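Long-range contact in transcriptional regulator, GntR family (Thermotoga maritima, PDB 3SXK), which probably binds DNA as a GntR-family transcription factor, this chain being its zinc-binding FCD domain without the DNA-binding part: residues K104-R109 and I119-E124. The protein carries 3 engineered substitutions. Residues are numbered along the deposited sequence; the frame is centred on the assembly and turned at random.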
ATOM      1  N   LYS A 104       4.416 -15.497 -15.984  1.00 17.90           N
ATOM      2  CA  LYS A 104       3.816 -16.812 -16.176  1.00 21.49           C
ATOM      3  C   LYS A 104       3.859 -17.652 -14.890  1.00 17.35           C
ATOM      4  O   LYS A 104       2.881 -18.284 -14.528  1.00 19.58           O
ATOM      5  CB  LYS A 104       4.489 -17.558 -17.343  1.00 21.21           C
ATOM      6  CG  LYS A 104       3.798 -18.862 -17.632  1.00 28.35           C
ATOM      7  CD  LYS A 104       4.460 -19.656 -18.744  1.00 42.24           C
ATOM      8  CE  LYS A 104       4.024 -21.101 -18.545  1.00 44.75           C
ATOM      9  NZ  LYS A 104       4.520 -21.999 -19.610  1.00 43.21           N
ATOM     10  N   GLU A 105       4.982 -17.624 -14.199  1.00 16.71           N
ATOM     11  CA  GLU A 105       5.172 -18.334 -12.946  1.00 16.57           C
ATOM     12  C   GLU A 105       4.250 -17.762 -11.873  1.00 16.67           C
ATOM     13  O   GLU A 105       3.731 -18.513 -11.047  1.00 16.55           O
ATOM     14  CB  GLU A 105       6.608 -18.187 -12.494  1.00 21.38           C
ATOM     15  CG  GLU A 105       7.621 -18.820 -13.398  1.00 38.27           C
ATOM     16  CD  GLU A 105       9.029 -18.477 -12.946  1.00 36.43           C
ATOM     17  OE1 GLU A 105       9.257 -17.537 -12.130  1.00 46.40           O
ATOM     18  OE2 GLU A 105       9.924 -19.177 -13.366  1.00 34.44           O
ATOM     19  N   LEU A 106       4.095 -16.444 -11.868  1.00 15.37           N
ATOM     20  CA  LEU A 106       3.239 -15.775 -10.873  1.00 16.08           C
ATOM     21  C   LEU A 106       1.807 -16.248 -11.086  1.00 14.76           C
ATOM     22  O   LEU A 106       1.100 -16.642 -10.158  1.00 16.33           O
ATOM     23  CB  LEU A 106       3.382 -14.239 -11.036  1.00 14.74           C
ATOM     24  CG  LEU A 106       2.371 -13.404 -10.247  1.00 15.98           C
ATOM     25  CD1 LEU A 106       2.305 -13.783  -8.775  1.00 14.31           C
ATOM     26  CD2 LEU A 106       2.670 -11.898 -10.398  1.00 16.46           C
ATOM     27  N   ILE A 107       1.361 -16.198 -12.336  1.00 15.28           N
ATOM     28  CA  ILE A 107       0.020 -16.636 -12.659  1.00 16.05           C
ATOM     29  C   ILE A 107      -0.204 -18.093 -12.281  1.00 19.69           C
ATOM     30  O   ILE A 107      -1.223 -18.427 -11.674  1.00 18.76           O
ATOM     31  CB  ILE A 107      -0.281 -16.428 -14.134  1.00 19.28           C
ATOM     32  CG1 ILE A 107      -0.355 -14.910 -14.429  1.00 16.38           C
ATOM     33  CG2 ILE A 107      -1.620 -17.022 -14.446  1.00 18.42           C
ATOM     34  CD1 ILE A 107      -0.385 -14.578 -15.867  1.00 17.89           C
ATOM     35  N   GLU A 108       0.742 -18.968 -12.594  1.00 17.41           N
ATOM     36  CA  GLU A 108       0.553 -20.366 -12.211  1.00 19.34           C
ATOM     37  C   GLU A 108       0.424 -20.550 -10.699  1.00 16.45           C
ATOM     38  O   GLU A 108      -0.368 -21.383 -10.233  1.00 18.85           O
ATOM     39  CB  GLU A 108       1.700 -21.228 -12.746  1.00 21.84           C
ATOM     40  CG  GLU A 108       1.740 -21.310 -14.264  1.00 33.68           C
ATOM     41  CD  GLU A 108       0.651 -22.220 -14.832  1.00 52.89           C
ATOM     42  OE1 GLU A 108       0.648 -22.426 -16.069  1.00 78.94           O
ATOM     43  OE2 GLU A 108      -0.188 -22.738 -14.049  1.00 42.05           O
ATOM     44  N   ARG A 109       1.188 -19.806  -9.906  1.00 16.80           N
ATOM     45  CA  ARG A 109       1.065 -19.902  -8.450  1.00 16.01           C
ATOM     46  C   ARG A 109      -0.322 -19.472  -8.017  1.00 19.57           C
ATOM     47  O   ARG A 109      -0.923 -20.035  -7.109  1.00 17.19           O
ATOM     48  CB  ARG A 109       2.124 -19.067  -7.730  1.00 18.92           C
ATOM     49  CG  ARG A 109       3.538 -19.592  -7.925  1.00 19.59           C
ATOM     50  CD  ARG A 109       4.576 -18.922  -7.081  1.00 22.06           C
ATOM     51  NE  ARG A 109       5.930 -19.428  -7.419  1.00 18.45           N
ATOM     52  CZ  ARG A 109       7.030 -19.183  -6.707  1.00 32.85           C
ATOM     53  NH1 ARG A 109       6.985 -18.418  -5.632  1.00 24.42           N
ATOM     54  NH2 ARG A 109       8.198 -19.713  -7.090  1.00 23.25           N
ATOM     55  N   ILE A 119       2.543 -14.293  -3.569  1.00 16.06           N
ATOM     56  CA  ILE A 119       2.981 -13.047  -2.949  1.00 18.77           C
ATOM     57  C   ILE A 119       4.493 -12.944  -3.016  1.00 15.40           C
ATOM     58  O   ILE A 119       5.049 -11.937  -3.398  1.00 18.25           O
ATOM     59  CB  ILE A 119       2.478 -12.967  -1.478  1.00 19.31           C
ATOM     60  CG1 ILE A 119       0.942 -12.847  -1.429  1.00 19.92           C
ATOM     61  CG2 ILE A 119       3.225 -11.878  -0.720  1.00 21.67           C
ATOM     62  CD1 ILE A 119       0.365 -13.057  -0.026  1.00 24.38           C
ATOM     63  N   GLU A 120       5.184 -14.042  -2.687  1.00 15.38           N
ATOM     64  CA  GLU A 120       6.626 -14.087  -2.818  1.00 20.71           C
ATOM     65  C   GLU A 120       7.053 -13.802  -4.266  1.00 16.26           C
ATOM     66  O   GLU A 120       8.015 -13.055  -4.506  1.00 19.90           O
ATOM     67  CB  GLU A 120       7.160 -15.463  -2.367  1.00 19.31           C
ATOM     68  CG  GLU A 120       7.009 -15.714  -0.873  1.00 24.50           C
ATOM     69  CD  GLU A 120       7.582 -17.049  -0.442  1.00 32.65           C
ATOM     70  OE1 GLU A 120       8.196 -17.733  -1.293  1.00 36.54           O
ATOM     71  OE2 GLU A 120       7.412 -17.418   0.743  1.00 42.76           O
ATOM     72  N   LYS A 121       6.365 -14.386  -5.234  1.00 15.03           N
ATOM     73  CA  LYS A 121       6.790 -14.254  -6.620  1.00 16.71           C
ATOM     74  C   LYS A 121       6.582 -12.827  -7.140  1.00 20.94           C
ATOM     75  O   LYS A 121       7.392 -12.314  -7.925  1.00 18.62           O
ATOM     76  CB  LYS A 121       6.107 -15.276  -7.543  1.00 16.34           C
ATOM     77  CG  LYS A 121       6.516 -15.155  -8.998  1.00 15.81           C
ATOM     78  CD  LYS A 121       7.991 -15.471  -9.232  1.00 21.60           C
ATOM     79  CE  LYS A 121       8.411 -16.804  -8.737  1.00 29.05           C
ATOM     80  NZ  LYS A 121       9.789 -17.141  -9.325  1.00 29.20           N
ATOM     81  N   LEU A 122       5.505 -12.187  -6.703  1.00 17.14           N
ATOM     82  CA  LEU A 122       5.235 -10.805  -7.122  1.00 17.00           C
ATOM     83  C   LEU A 122       6.334  -9.895  -6.571  1.00 18.17           C
ATOM     84  O   LEU A 122       6.836  -9.029  -7.264  1.00 17.48           O
ATOM     85  CB  LEU A 122       3.825 -10.337  -6.703  1.00 17.39           C
ATOM     86  CG  LEU A 122       3.515  -8.871  -7.014  1.00 15.34           C
ATOM     87  CD1 LEU A 122       3.734  -8.549  -8.472  1.00 14.37           C
ATOM     88  CD2 LEU A 122       2.072  -8.618  -6.598  1.00 16.71           C
ATOM     89  N   LYS A 123       6.700 -10.069  -5.304  1.00 17.75           N
ATOM     90  CA  LYS A 123       7.745  -9.245  -4.727  1.00 20.85           C
ATOM     91  C   LYS A 123       9.069  -9.510  -5.433  1.00 17.58           C
ATOM     92  O   LYS A 123       9.799  -8.608  -5.774  1.00 19.19           O
ATOM     93  CB  LYS A 123       7.914  -9.561  -3.249  1.00 20.06           C
ATOM     94  CG  LYS A 123       6.764  -9.132  -2.357  1.00 20.94           C
ATOM     95  CD  LYS A 123       6.980  -9.681  -0.955  1.00 22.90           C
ATOM     96  CE  LYS A 123       5.825  -9.265  -0.050  1.00 38.54           C
ATOM     97  NZ  LYS A 123       6.035  -9.706   1.342  1.00 35.85           N
ATOM     98  N   GLU A 124       9.393 -10.780  -5.615  1.00 18.01           N
ATOM     99  CA  GLU A 124      10.635 -11.129  -6.308  1.00 19.46           C
ATOM    100  C   GLU A 124      10.690 -10.510  -7.712  1.00 17.09           C
ATOM    101  O   GLU A 124      11.699  -9.924  -8.115  1.00 20.43           O
ATOM    102  CB  GLU A 124      10.776 -12.661  -6.419  1.00 21.46           C
ATOM    103  CG  GLU A 124      12.086 -13.086  -7.075  1.00 31.77           C
ATOM    104  CD  GLU A 124      12.038 -14.489  -7.689  1.00 58.56           C
ATOM    105  OE1 GLU A 124      11.054 -15.228  -7.405  1.00 35.04           O
ATOM    106  OE2 GLU A 124      13.001 -14.838  -8.441  1.00 45.24           O
TER
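Lys121 reaches across from helix 115-135 to Glu105, Leu106 and Arg109 on helix 96-111, joining the two arms of an antiparallel helical hairpin in the all-helical FCD domain. The local axes approach to 9.1 Å at an angle of 163°. The lysine leaves its helix with CG anti to the backbone N (chi1 179°), which lays CG against CA and CB of Leu106; bends at chi2 and chi3 then turn the chain so that NZ comes to the Glu105 carboxylate. There Lys121 NZ forms a salt bridge with Glu105 OE1 at 2.9 Å, arriving from above the carboxylate plane, and another within its own helix to Glu124 OE1 at 3.0 Å, on the syn side but tilted out of plane. The extended Arg109 chain crosses the lysine at about a right angle, placing its guanidinium over Lys121 CE, which sits 3.3 Å from the plane beneath the group's centre. Its NH1 is held by the Gly117 carbonyl, while Arg109 NH2 lies 3.8 Å from Lys121 NZ, a closeness of like charges that both carboxylates probably offset. A methionine in place of Lys121 would probably leave Glu105 and Glu124 without the ammonium that links them. On the inner side, Leu106 and Leu122 pack beside Phe66 of helix 51-68, and Leu122 also touches the zinc ligand His63. There Leu106 CD2 meets Leu122 CD1 at 4.0 Å.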